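Local coordinates for protein glycosyl hydrolase, family 8 (Clostridium perfringens, PDB 3REN) that probably acts as an alpha-amylase that hydrolyses alpha-linked glucan chains, on an (alpha/alpha)6-barrel related to glycoside hydrolase family 8, at residues Lys195-Gly203 and Tyr212-Tyr223; Pro109-Leu117 and Thr155-Tyr163. All blocks are in the same frame, centred on the assembly; numbering follows the deposited sequence. Where two conformers were deposited one is given.

Interaction 1: Lys195-Gly203 and Tyr212-Tyr223; sequences KSNSIIENG and YRKVFYEETQKY. With EDO (1,2-ethanediol), chain K.
Gln221 OE1 accepts a hydrogen bond from Lys195 NZ at 2.8 Å, the ammonium lying in the carbonyl plane of the amide. Gln221 NE2 donates to Glu218 O at 2.7 Å, so both ends of the group are held and its rotation is fixed. Lys195 gets there because its chain bends at chi2 (66°) and then runs extended. Nearer the helix end, the Tyr223 hydroxyl donates to Ile199 O, modelled at OH to O 2.5 Å, a length that is doubtful in detail. Gly203 CA sits over one face of the Tyr223 ring, 3.9 Å from its centroid, while Phe216 CD1 lies over the opposite face. The contact joins the C-terminal end of helix 188-201, in an (alpha/alpha)6-barrel, to a hairpin of strands 215-217 and 222-223, in which Gln221 and Lys222 both face Tyr217 as a G1 beta bulge. Ile199 lays CG1 over the Phe216 ring, with CG2 3.7 Å from Phe216 CG. An ethanediol, probably from the crystallisation liquor, sits between helix and rings, C2 3.6 Å from Phe216 CE1. Past the helix, Gly203 O accepts from Arg213 N at 2.8 Å. Tyr212 turns a ring edge to Ile200 O, while its hydroxyl bonds to Glu248.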
loop_
_atom_site.group_PDB
_atom_site.type_symbol
_atom_site.label_atom_id
_atom_site.label_comp_id
_atom_site.label_asym_id
_atom_site.label_seq_id
_atom_site.Cartn_x
_atom_site.Cartn_y
_atom_site.Cartn_z
ATOM N N LYS A 195 16.658 10.388 -8.258
ATOM C CA LYS A 195 15.924 11.573 -7.810
ATOM C C LYS A 195 14.929 11.276 -6.673
ATOM O O LYS A 195 14.917 11.977 -5.650
ATOM C CB LYS A 195 15.248 12.285 -8.975
ATOM C CG LYS A 195 14.383 13.513 -8.579
ATOM C CD LYS A 195 15.223 14.673 -7.987
ATOM C CE LYS A 195 14.384 15.941 -7.835
ATOM N NZ LYS A 195 15.010 16.958 -6.931
ATOM N N SER A 196 14.110 10.244 -6.861
ATOM C CA SER A 196 13.198 9.725 -5.835
ATOM C C SER A 196 13.902 9.453 -4.502
ATOM O O SER A 196 13.463 9.929 -3.436
ATOM C CB SER A 196 12.534 8.433 -6.344
ATOM O OG SER A 196 11.779 8.731 -7.512
ATOM N N ASN A 197 15.007 8.720 -4.565
ATOM C CA ASN A 197 15.724 8.385 -3.368
ATOM C C ASN A 197 16.286 9.658 -2.683
ATOM O O ASN A 197 16.272 9.780 -1.442
ATOM C CB ASN A 197 16.840 7.374 -3.660
ATOM C CG ASN A 197 17.412 6.780 -2.390
ATOM O OD1 ASN A 197 16.662 6.307 -1.507
ATOM N ND2 ASN A 197 18.746 6.828 -2.263
ATOM N N SER A 198 16.721 10.610 -3.507
ATOM C CA SER A 198 17.223 11.892 -2.997
ATOM C C SER A 198 16.116 12.675 -2.299
ATOM O O SER A 198 16.348 13.256 -1.258
ATOM C CB SER A 198 17.898 12.699 -4.106
ATOM O OG SER A 198 18.017 14.062 -3.739
ATOM N N ILE A 199 14.907 12.651 -2.854
ATOM C CA ILE A 199 13.738 13.259 -2.218
ATOM C C ILE A 199 13.488 12.623 -0.835
ATOM O O ILE A 199 13.306 13.333 0.163
ATOM C CB ILE A 199 12.480 13.172 -3.130
ATOM C CG1 ILE A 199 12.681 13.995 -4.400
ATOM C CG2 ILE A 199 11.264 13.665 -2.442
ATOM C CD1 ILE A 199 11.539 13.868 -5.464
ATOM N N ILE A 200 13.499 11.286 -0.768
ATOM C CA ILE A 200 13.319 10.573 0.492
ATOM C C ILE A 200 14.411 10.975 1.470
ATOM O O ILE A 200 14.141 11.405 2.604
ATOM C CB ILE A 200 13.385 9.019 0.309
ATOM C CG1 ILE A 200 12.301 8.520 -0.643
ATOM C CG2 ILE A 200 13.299 8.318 1.660
ATOM C CD1 ILE A 200 10.966 9.082 -0.367
ATOM N N GLU A 201 15.654 10.841 1.033
ATOM C CA GLU A 201 16.812 11.088 1.912
ATOM C C GLU A 201 16.893 12.503 2.488
ATOM O O GLU A 201 17.311 12.682 3.630
ATOM C CB GLU A 201 18.125 10.683 1.233
ATOM C CG GLU A 201 18.416 9.202 1.380
ATOM C CD GLU A 201 19.642 8.724 0.603
ATOM O OE1 GLU A 201 20.260 9.542 -0.096
ATOM O OE2 GLU A 201 19.987 7.510 0.675
ATOM N N ASN A 202 16.455 13.493 1.715
ATOM C CA ASN A 202 16.421 14.866 2.172
ATOM C C ASN A 202 15.158 15.213 2.966
ATOM O O ASN A 202 14.981 16.363 3.412
ATOM C CB ASN A 202 16.594 15.842 0.997
ATOM C CG ASN A 202 18.020 15.806 0.411
ATOM O OD1 ASN A 202 18.988 15.961 1.131
ATOM N ND2 ASN A 202 18.130 15.588 -0.892
ATOM N N GLY A 203 14.287 14.235 3.169
ATOM C CA GLY A 203 13.032 14.507 3.840
ATOM C C GLY A 203 12.872 13.922 5.228
ATOM O O GLY A 203 11.735 13.780 5.706
ATOM N N TYR A 212 9.625 10.523 8.165
ATOM C CA TYR A 212 9.691 11.242 6.922
ATOM C C TYR A 212 8.620 12.280 6.764
ATOM O O TYR A 212 7.498 12.112 7.260
ATOM C CB TYR A 212 9.632 10.280 5.734
ATOM C CG TYR A 212 10.888 9.509 5.610
ATOM C CD1 TYR A 212 12.018 10.093 5.064
ATOM C CD2 TYR A 212 10.984 8.210 6.127
ATOM C CE1 TYR A 212 13.213 9.391 4.969
ATOM C CE2 TYR A 212 12.162 7.485 5.994
ATOM C CZ TYR A 212 13.269 8.089 5.398
ATOM O OH TYR A 212 14.467 7.412 5.267
ATOM N N ARG A 213 8.977 13.332 6.027
ATOM C CA ARG A 213 7.998 14.318 5.566
ATOM C C ARG A 213 6.942 13.634 4.728
ATOM O O ARG A 213 7.213 12.617 4.072
ATOM C CB ARG A 213 8.659 15.417 4.701
ATOM C CG ARG A 213 9.491 16.439 5.483
ATOM C CD ARG A 213 8.606 17.431 6.212
ATOM N NE ARG A 213 9.290 18.031 7.358
ATOM C CZ ARG A 213 8.659 18.630 8.377
ATOM N NH1 ARG A 213 7.332 18.725 8.400
ATOM N NH2 ARG A 213 9.368 19.111 9.383
ATOM N N LYS A 214 5.765 14.192 4.746
ATOM C CA LYS A 214 4.673 13.786 3.909
ATOM C C LYS A 214 4.730 14.133 2.403
ATOM O O LYS A 214 4.548 13.271 1.604
ATOM C CB LYS A 214 3.340 14.250 4.491
ATOM C CG LYS A 214 2.199 13.551 3.899
ATOM C CD LYS A 214 0.889 14.225 3.947
ATOM C CE LYS A 214 0.605 14.768 5.282
ATOM N N VAL A 215 5.030 15.381 2.069
ATOM C CA VAL A 215 4.966 15.866 0.648
ATOM C C VAL A 215 6.217 16.632 0.248
ATOM O O VAL A 215 6.798 17.358 1.071
ATOM C CB VAL A 215 3.763 16.850 0.374
ATOM C CG1 VAL A 215 3.531 17.051 -1.143
ATOM C CG2 VAL A 215 2.462 16.372 1.006
ATOM N N PHE A 216 6.636 16.446 -1.001
ATOM C CA PHE A 216 7.678 17.251 -1.657
ATOM C C PHE A 216 7.047 18.116 -2.741
ATOM O O PHE A 216 6.169 17.660 -3.480
ATOM C CB PHE A 216 8.723 16.318 -2.233
ATOM C CG PHE A 216 9.841 16.997 -2.955
ATOM C CD1 PHE A 216 10.874 17.618 -2.248
ATOM C CD2 PHE A 216 9.901 16.969 -4.351
ATOM C CE1 PHE A 216 11.935 18.215 -2.914
ATOM C CE2 PHE A 216 10.980 17.569 -5.024
ATOM C CZ PHE A 216 11.978 18.194 -4.311
ATOM N N TYR A 217 7.462 19.376 -2.815
ATOM C CA TYR A 217 6.909 20.342 -3.780
ATOM C C TYR A 217 7.955 20.584 -4.827
ATOM O O TYR A 217 9.003 21.187 -4.544
ATOM C CB TYR A 217 6.517 21.671 -3.102
ATOM C CG TYR A 217 5.418 21.467 -2.129
ATOM C CD1 TYR A 217 4.091 21.644 -2.517
ATOM C CD2 TYR A 217 5.684 21.017 -0.832
ATOM C CE1 TYR A 217 3.044 21.407 -1.624
ATOM C CE2 TYR A 217 4.643 20.755 0.065
ATOM C CZ TYR A 217 3.327 20.964 -0.332
ATOM O OH TYR A 217 2.273 20.727 0.536
ATOM N N GLU A 218 7.679 20.119 -6.049
ATOM C CA GLU A 218 8.683 20.175 -7.101
ATOM C C GLU A 218 9.071 21.628 -7.440
ATOM O O GLU A 218 10.226 21.903 -7.706
ATOM C CB GLU A 218 8.200 19.430 -8.373
ATOM C CG GLU A 218 9.333 19.028 -9.294
ATOM C CD GLU A 218 9.683 20.114 -10.318
ATOM O OE1 GLU A 218 8.759 20.916 -10.676
ATOM O OE2 GLU A 218 10.874 20.153 -10.760
ATOM N N GLU A 219 8.117 22.537 -7.423
ATOM C CA GLU A 219 8.408 23.947 -7.768
ATOM C C GLU A 219 9.471 24.647 -6.904
ATOM O O GLU A 219 10.352 25.348 -7.426
ATOM C CB GLU A 219 7.112 24.780 -7.849
ATOM C CG GLU A 219 6.540 24.841 -9.308
ATOM C CD GLU A 219 7.462 25.635 -10.266
ATOM O OE1 GLU A 219 8.022 26.673 -9.844
ATOM O OE2 GLU A 219 7.639 25.226 -11.435
ATOM N N THR A 220 9.401 24.447 -5.594
ATOM C CA THR A 220 10.320 25.081 -4.677
ATOM C C THR A 220 11.429 24.150 -4.237
ATOM O O THR A 220 12.395 24.590 -3.620
ATOM C CB THR A 220 9.575 25.537 -3.415
ATOM O OG1 THR A 220 8.910 24.421 -2.822
ATOM C CG2 THR A 220 8.527 26.570 -3.758
ATOM N N GLN A 221 11.270 22.853 -4.526
ATOM C CA GLN A 221 12.163 21.810 -4.007
ATOM C C GLN A 221 12.143 21.778 -2.477
ATOM O O GLN A 221 13.157 21.540 -1.852
ATOM C CB GLN A 221 13.586 21.940 -4.569
ATOM C CG GLN A 221 13.620 21.934 -6.099
ATOM C CD GLN A 221 13.436 20.541 -6.697
ATOM O OE1 GLN A 221 14.230 19.651 -6.441
ATOM N NE2 GLN A 221 12.389 20.362 -7.509
ATOM N N LYS A 222 10.987 22.040 -1.878
ATOM C CA LYS A 222 10.853 22.015 -0.402
ATOM C C LYS A 222 9.757 21.028 0.040
ATOM O O LYS A 222 8.951 20.572 -0.783
ATOM C CB LYS A 222 10.496 23.416 0.143
ATOM C CG LYS A 222 11.518 24.543 -0.177
ATOM C CD LYS A 222 12.850 24.368 0.539
ATOM C CE LYS A 222 13.716 25.602 0.326
ATOM N NZ LYS A 222 15.175 25.380 0.567
ATOM N N TYR A 223 9.702 20.746 1.335
ATOM C CA TYR A 223 8.740 19.804 1.892
ATOM C C TYR A 223 7.629 20.524 2.645
ATOM O O TYR A 223 7.723 21.745 2.877
ATOM C CB TYR A 223 9.464 18.810 2.815
ATOM C CG TYR A 223 10.542 18.017 2.117
ATOM C CD1 TYR A 223 10.284 16.720 1.631
ATOM C CD2 TYR A 223 11.831 18.540 1.953
ATOM C CE1 TYR A 223 11.273 15.976 0.974
ATOM C CE2 TYR A 223 12.826 17.798 1.289
ATOM C CZ TYR A 223 12.539 16.531 0.816
ATOM O OH TYR A 223 13.536 15.813 0.181
HETATM C C1 EDO K . 15.373 16.762 -3.884
HETATM O O1 EDO K . 16.264 15.682 -4.166
HETATM C C2 EDO K . 15.272 16.988 -2.382
HETATM O O2 EDO K . 16.296 17.921 -2.053
#

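Interaction 2: Pro109-Leu117 and Thr155-Tyr163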
loop_
_atom_site.group_PDB
_atom_site.type_symbol
_atom_site.label_atom_id
_atom_site.label_comp_id
_atom_site.label_asym_id
_atom_site.label_seq_id
_atom_site.Cartn_x
_atom_site.Cartn_y
_atom_site.Cartn_z
ATOM N N PRO A 109 -11.469 9.482 -14.913
ATOM C CA PRO A 109 -10.421 9.923 -15.842
ATOM C C PRO A 109 -9.118 10.278 -15.144
ATOM O O PRO A 109 -8.171 10.731 -15.780
ATOM C CB PRO A 109 -11.030 11.177 -16.494
ATOM C CG PRO A 109 -11.996 11.702 -15.486
ATOM C CD PRO A 109 -12.570 10.474 -14.821
ATOM N N SER A 110 -9.021 10.029 -13.852
ATOM C CA SER A 110 -7.793 10.386 -13.172
ATOM C C SER A 110 -7.088 9.163 -12.587
ATOM O O SER A 110 -7.715 8.089 -12.397
ATOM C CB SER A 110 -8.079 11.464 -12.134
ATOM O OG SER A 110 -8.762 10.865 -11.085
ATOM N N SER A 111 -5.797 9.353 -12.322
ATOM C CA SER A 111 -4.881 8.317 -11.879
ATOM C C SER A 111 -3.978 8.845 -10.734
ATOM O O SER A 111 -3.725 10.041 -10.679
ATOM C CB SER A 111 -3.984 7.920 -13.038
ATOM O OG SER A 111 -4.738 7.255 -14.017
ATOM N N ALA A 112 -3.488 7.950 -9.877
ATOM C CA ALA A 112 -2.505 8.283 -8.828
ATOM C C ALA A 112 -1.246 7.443 -9.090
ATOM O O ALA A 112 -1.345 6.235 -9.219
ATOM C CB ALA A 112 -3.085 7.919 -7.452
ATOM N N THR A 113 -0.072 8.072 -9.132
ATOM C CA THR A 113 1.196 7.407 -9.406
ATOM C C THR A 113 1.433 6.153 -8.546
ATOM O O THR A 113 1.942 5.122 -9.031
ATOM C CB THR A 113 2.317 8.433 -9.271
ATOM O OG1 THR A 113 2.216 9.373 -10.352
ATOM C CG2 THR A 113 3.711 7.808 -9.309
ATOM N N ILE A 114 1.049 6.227 -7.270
ATOM C CA ILE A 114 1.298 5.105 -6.376
ATOM C C ILE A 114 0.542 3.860 -6.840
ATOM O O ILE A 114 1.077 2.757 -6.748
ATOM C CB ILE A 114 0.949 5.474 -4.897
ATOM C CG1 ILE A 114 1.410 4.358 -3.938
ATOM C CG2 ILE A 114 -0.568 5.784 -4.779
ATOM C CD1 ILE A 114 1.125 4.585 -2.401
ATOM N N ASP A 115 -0.693 4.017 -7.335
ATOM C CA ASP A 115 -1.433 2.863 -7.822
ATOM C C ASP A 115 -0.785 2.273 -9.088
ATOM O O ASP A 115 -0.783 1.042 -9.264
ATOM C CB ASP A 115 -2.883 3.185 -8.183
ATOM C CG ASP A 115 -3.677 3.766 -7.052
ATOM O OD1 ASP A 115 -3.428 3.435 -5.873
ATOM O OD2 ASP A 115 -4.607 4.540 -7.375
ATOM N N GLU A 116 -0.286 3.139 -9.969
ATOM C CA GLU A 116 0.356 2.696 -11.204
ATOM C C GLU A 116 1.597 1.903 -10.845
ATOM O O GLU A 116 1.814 0.824 -11.370
ATOM C CB GLU A 116 0.760 3.883 -12.104
ATOM C CG GLU A 116 -0.331 4.939 -12.273
ATOM C CD GLU A 116 -1.576 4.319 -12.878
ATOM O OE1 GLU A 116 -1.411 3.403 -13.729
ATOM O OE2 GLU A 116 -2.698 4.730 -12.518
ATOM N N LEU A 117 2.400 2.437 -9.921
ATOM C CA LEU A 117 3.648 1.788 -9.569
ATOM C C LEU A 117 3.394 0.454 -8.830
ATOM O O LEU A 117 4.175 -0.463 -8.993
ATOM C CB LEU A 117 4.553 2.714 -8.737
ATOM C CG LEU A 117 5.189 3.882 -9.514
ATOM C CD1 LEU A 117 5.755 4.943 -8.559
ATOM C CD2 LEU A 117 6.271 3.379 -10.421
ATOM N N THR A 155 11.252 13.799 -11.377
ATOM C CA THR A 155 10.303 13.627 -10.263
ATOM C C THR A 155 8.917 13.204 -10.818
ATOM O O THR A 155 8.400 13.849 -11.727
ATOM C CB THR A 155 10.094 14.963 -9.511
ATOM O OG1 THR A 155 11.336 15.406 -8.970
ATOM C CG2 THR A 155 9.065 14.848 -8.366
ATOM N N LEU A 156 8.337 12.143 -10.263
ATOM C CA LEU A 156 6.951 11.758 -10.540
ATOM C C LEU A 156 5.980 12.494 -9.607
ATOM O O LEU A 156 6.106 12.438 -8.373
ATOM C CB LEU A 156 6.754 10.227 -10.376
ATOM C CG LEU A 156 7.617 9.258 -11.177
ATOM C CD1 LEU A 156 7.076 7.813 -11.071
ATOM C CD2 LEU A 156 7.606 9.712 -12.640
ATOM N N VAL A 157 5.011 13.178 -10.192
ATOM C CA VAL A 157 3.978 13.825 -9.393
ATOM C C VAL A 157 2.839 12.854 -9.148
ATOM O O VAL A 157 2.696 11.854 -9.905
ATOM C CB VAL A 157 3.481 15.141 -10.067
ATOM C CG1 VAL A 157 4.693 16.056 -10.337
ATOM C CG2 VAL A 157 2.747 14.836 -11.351
ATOM N N ASP A 158 2.042 13.155 -8.117
ATOM C CA ASP A 158 1.050 12.248 -7.601
ATOM C C ASP A 158 -0.103 12.039 -8.540
ATOM O O ASP A 158 -0.595 10.920 -8.655
ATOM C CB ASP A 158 0.414 12.776 -6.307
ATOM C CG ASP A 158 1.366 12.775 -5.113
ATOM O OD1 ASP A 158 2.475 12.159 -5.155
ATOM O OD2 ASP A 158 0.977 13.403 -4.099
ATOM N N TYR A 159 -0.611 13.133 -9.114
ATOM C CA TYR A 159 -1.978 13.150 -9.674
ATOM C C TYR A 159 -1.895 13.398 -11.169
ATOM O O TYR A 159 -1.094 14.205 -11.617
ATOM C CB TYR A 159 -2.853 14.228 -8.960
ATOM C CG TYR A 159 -4.216 14.426 -9.617
ATOM C CD1 TYR A 159 -5.335 13.719 -9.206
ATOM C CD2 TYR A 159 -4.344 15.277 -10.710
ATOM C CE1 TYR A 159 -6.560 13.907 -9.842
ATOM C CE2 TYR A 159 -5.519 15.448 -11.346
ATOM C CZ TYR A 159 -6.624 14.785 -10.925
ATOM O OH TYR A 159 -7.772 15.015 -11.646
ATOM N N ILE A 160 -2.699 12.675 -11.946
ATOM C CA ILE A 160 -2.698 12.820 -13.422
ATOM C C ILE A 160 -4.149 12.640 -13.877
ATOM O O ILE A 160 -4.821 11.701 -13.436
ATOM C CB ILE A 160 -1.835 11.769 -14.193
ATOM C CG1 ILE A 160 -0.408 11.608 -13.639
ATOM C CG2 ILE A 160 -1.800 12.085 -15.723
ATOM C CD1 ILE A 160 -0.257 10.459 -12.549
ATOM N N ASP A 161 -4.645 13.564 -14.709
ATOM C CA ASP A 161 -5.913 13.356 -15.396
ATOM C C ASP A 161 -5.772 13.617 -16.893
ATOM O O ASP A 161 -4.662 13.739 -17.407
ATOM C CB ASP A 161 -7.093 14.098 -14.740
ATOM C CG ASP A 161 -6.972 15.635 -14.817
ATOM O OD1 ASP A 161 -6.156 16.154 -15.594
ATOM O OD2 ASP A 161 -7.681 16.323 -14.070
ATOM N N ASN A 162 -6.883 13.649 -17.612
ATOM C CA ASN A 162 -6.802 13.830 -19.077
ATOM C C ASN A 162 -6.316 15.243 -19.493
ATOM O O ASN A 162 -5.859 15.436 -20.628
ATOM C CB ASN A 162 -8.135 13.484 -19.737
ATOM C CG ASN A 162 -9.284 14.215 -19.117
ATOM O OD1 ASN A 162 -9.423 14.269 -17.897
ATOM N ND2 ASN A 162 -10.110 14.818 -19.951
ATOM N N TYR A 163 -6.337 16.189 -18.555
ATOM C CA TYR A 163 -5.995 17.587 -18.848
ATOM C C TYR A 163 -4.561 17.925 -18.480
ATOM O O TYR A 163 -3.916 18.727 -19.140
ATOM C CB TYR A 163 -6.985 18.482 -18.140
ATOM C CG TYR A 163 -6.910 19.981 -18.431
ATOM C CD1 TYR A 163 -6.347 20.854 -17.491
ATOM C CD2 TYR A 163 -7.457 20.537 -19.608
ATOM C CE1 TYR A 163 -6.306 22.235 -17.707
ATOM C CE2 TYR A 163 -7.424 21.941 -19.826
ATOM C CZ TYR A 163 -6.839 22.769 -18.865
ATOM O OH TYR A 163 -6.770 24.144 -19.041
HETATM O O HOH W 1 -4.899 9.581 -15.787
#
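Ser111 and Ile160 form an antiparallel hydrogen-bonded pair, Ser111 N to Ile160 O at 2.8 Å and Ile160 N to Ser111 O at 3.1 Å, and Ala112 with Tyr159 makes the adjoining non-hydrogen-bonded pair. The short strand 111-112 is an outer strand of a three-stranded antiparallel sheet and leads straight into helix 113-130 of the (alpha/alpha)6-barrel, with Ala112 at the N-cap. One more backbone bond follows at the first helical residue, Thr113 N to Asp158 O at 2.9 Å. The Thr113 hydroxyl adds a second bond, OG1 to Val157 O at 2.6 Å, from 18° off the carbonyl plane. Its chi1 of -69° puts OG1 beside the backbone N and CG2 anti to that N, where the methyl comes to 3.8 Å from Leu156 CD1, the two side chains crossing at about a right angle. Leu117, one helical turn on, meets Leu156 tip to tip through their CD1 methyls, and Leu146 of helix 133-150 packs on both Thr113 and Leu117. At the outer end Tyr159 brings its hydroxyl to 3.6 Å from Ser110 CB. That hydroxyl donates to Asp161 OD2, approaching from above the carboxylate plane, while Asp161 OD1 accepts from Tyr163 N in an Asx turn. Ser111 OG, bonded to Ile98 O, also accepts from a water 2.9 Å away.

How the interactions relate
Strand 155-160 connects the two contacts, whose centres lie about 17 Å apart: the whole strand lies in interaction 2, and its first residue, Thr155, packs against Lys195, Ile199 and Glu218 of interaction 1. Both tie a barrel helix to short beta structure, interaction 1 at the C-terminal end of helix 188-201, interaction 2 at the start of helix 113-130. In each the apolar packing is buried (Ile199, Phe216; Thr113, Leu156, Leu117), while Asn202 in interaction 1 and Pro109, Tyr159 and Asn162 in interaction 2 are exposed. Interaction 2 relies on strand pairing, extended by a threonine hydroxyl. In interaction 1 aromatic rings, side-chain hydrogen bonds and one backbone bond at Gly203 hold segment 212-223 to the helix.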